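Local coordinates for protein P450 epoxidase (Sorangium cellulosum, PDB 1Q5D) that is a haem-containing cytochrome P450, known as EpoK, with the largely helical fold of that family, at residues R173-A178 with A200-G205. Residues are numbered along the deposited sequence; the frame is centred on the assembly and turned at random.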
loop_
_atom_site.group_PDB
_atom_site.type_symbol
_atom_site.label_atom_id
_atom_site.label_comp_id
_atom_site.label_asym_id
_atom_site.label_seq_id
_atom_site.Cartn_x
_atom_site.Cartn_y
_atom_site.Cartn_z
ATOM N N ARG A 173 -9.708 -10.837 -0.659
ATOM C CA ARG A 173 -8.738 -10.286 0.272
ATOM C C ARG A 173 -7.562 -11.239 0.424
ATOM O O ARG A 173 -6.416 -10.809 0.532
ATOM C CB ARG A 173 -9.357 -10.037 1.651
ATOM C CG ARG A 173 -8.324 -9.581 2.666
ATOM C CD ARG A 173 -8.863 -9.022 3.953
ATOM N NE ARG A 173 -9.556 -10.026 4.761
ATOM C CZ ARG A 173 -9.002 -11.129 5.241
ATOM N NH1 ARG A 173 -7.726 -11.416 4.984
ATOM N NH2 ARG A 173 -9.730 -11.958 5.982
ATOM N N ARG A 174 -7.855 -12.535 0.449
ATOM C CA ARG A 174 -6.816 -13.549 0.590
ATOM C C ARG A 174 -5.949 -13.545 -0.645
ATOM O O ARG A 174 -4.719 -13.627 -0.552
ATOM C CB ARG A 174 -7.419 -14.939 0.851
ATOM C CG ARG A 174 -7.975 -15.115 2.261
ATOM C CD ARG A 174 -8.533 -16.518 2.573
ATOM N NE ARG A 174 -7.849 -17.569 1.824
ATOM C CZ ARG A 174 -8.422 -18.326 0.890
ATOM N NH1 ARG A 174 -9.704 -18.161 0.581
ATOM N NH2 ARG A 174 -7.710 -19.253 0.260
ATOM N N PHE A 175 -6.586 -13.431 -1.809
ATOM C CA PHE A 175 -5.873 -13.297 -3.061
ATOM C C PHE A 175 -4.975 -12.044 -3.042
ATOM O O PHE A 175 -3.797 -12.094 -3.404
ATOM C CB PHE A 175 -6.867 -13.182 -4.216
ATOM C CG PHE A 175 -6.250 -12.679 -5.484
ATOM C CD1 PHE A 175 -5.427 -13.500 -6.243
ATOM C CD2 PHE A 175 -6.477 -11.376 -5.908
ATOM C CE1 PHE A 175 -4.846 -13.047 -7.395
ATOM C CE2 PHE A 175 -5.895 -10.902 -7.070
ATOM C CZ PHE A 175 -5.086 -11.735 -7.826
ATOM N N GLY A 176 -5.550 -10.918 -2.633
ATOM C CA GLY A 176 -4.815 -9.660 -2.618
ATOM C C GLY A 176 -3.587 -9.745 -1.736
ATOM O O GLY A 176 -2.490 -9.410 -2.161
ATOM N N SER A 177 -3.775 -10.209 -0.509
ATOM C CA SER A 177 -2.689 -10.285 0.454
ATOM C C SER A 177 -1.619 -11.317 0.038
ATOM O O SER A 177 -0.408 -11.064 0.170
ATOM C CB SER A 177 -3.270 -10.559 1.848
ATOM O OG SER A 177 -2.247 -10.691 2.801
ATOM N N ALA A 178 -2.068 -12.454 -0.499
ATOM C CA ALA A 178 -1.170 -13.499 -1.003
ATOM C C ALA A 178 -0.370 -13.041 -2.214
ATOM O O ALA A 178 0.820 -13.302 -2.317
ATOM C CB ALA A 178 -1.962 -14.775 -1.361
ATOM N N ALA A 200 -1.749 -21.211 -3.839
ATOM C CA ALA A 200 -3.145 -21.628 -3.834
ATOM C C ALA A 200 -4.066 -20.404 -3.858
ATOM O O ALA A 200 -4.955 -20.313 -4.696
ATOM C CB ALA A 200 -3.447 -22.487 -2.611
ATOM N N SER A 201 -3.855 -19.482 -2.923
ATOM C CA SER A 201 -4.632 -18.239 -2.849
ATOM C C SER A 201 -4.556 -17.428 -4.139
ATOM O O SER A 201 -5.558 -16.859 -4.583
ATOM C CB SER A 201 -4.154 -17.380 -1.680
ATOM O OG SER A 201 -4.275 -18.075 -0.458
ATOM N N VAL A 202 -3.378 -17.401 -4.758
ATOM C CA VAL A 202 -3.206 -16.699 -6.024
ATOM C C VAL A 202 -3.980 -17.350 -7.160
ATOM O O VAL A 202 -4.683 -16.668 -7.919
ATOM C CB VAL A 202 -1.728 -16.579 -6.429
ATOM C CG1 VAL A 202 -1.610 -16.091 -7.885
ATOM C CG2 VAL A 202 -0.978 -15.649 -5.447
ATOM N N THR A 203 -3.871 -18.670 -7.262
ATOM C CA THR A 203 -4.624 -19.434 -8.256
ATOM C C THR A 203 -6.129 -19.275 -8.106
ATOM O O THR A 203 -6.830 -19.019 -9.081
ATOM C CB THR A 203 -4.273 -20.935 -8.125
ATOM O OG1 THR A 203 -2.870 -21.100 -8.347
ATOM C CG2 THR A 203 -4.923 -21.727 -9.235
ATOM N N GLU A 204 -6.614 -19.461 -6.885
ATOM C CA GLU A 204 -8.027 -19.341 -6.580
ATOM C C GLU A 204 -8.528 -17.943 -6.963
ATOM O O GLU A 204 -9.581 -17.797 -7.613
ATOM C CB GLU A 204 -8.270 -19.593 -5.095
ATOM C CG GLU A 204 -9.699 -19.302 -4.652
ATOM C CD GLU A 204 -9.958 -19.701 -3.216
ATOM O OE1 GLU A 204 -9.440 -19.018 -2.295
ATOM O OE2 GLU A 204 -10.677 -20.703 -3.007
ATOM N N GLY A 205 -7.756 -16.923 -6.583
ATOM C CA GLY A 205 -8.120 -15.542 -6.866
ATOM C C GLY A 205 -8.190 -15.203 -8.348
ATOM O O GLY A 205 -9.112 -14.508 -8.801
#
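OE1 of E204 is gripped by both terminal nitrogens of R174, 3.0 Å from NH1 and 3.1 Å from NH2, in a salt bridge whose two hydrogen bonds are weak because neither N-H points straight at the oxygen. Guanidinium and carboxylate planes stand 80° apart, and a single oxygen takes both N-H groups. The bridge belongs to a helix pair of the cytochrome P450 fold: the axes of segments 173-178 and 200-205, on helices 169-182 and 195-218, come within 8.1 Å at 127°, nearer perpendicular than antiparallel. Such long, flexible charged residues suit the more exposed side of the pair, and the E204 side chain also touches K171.

Small residues let the backbones approach. A178 and S201 meet methyl to CB at 3.4 Å, tighter than usual for carbons, while the short S201 hydroxyl turns back weakly to T197 O of its own helix. V202 adds CG2 beside A178 and reaches T179 and L87. F175, also buried, holds CG anti to its backbone N (chi1 165°), which lays the ring against G205; lacking a side chain, G205 brings its CA to 3.4 Å from F175 CD1. The F175 side chain also touches L206. S201 O lies in the ring plane at its edge, 3.7 Å from F175 CD1, whereas G205 C sits over one face.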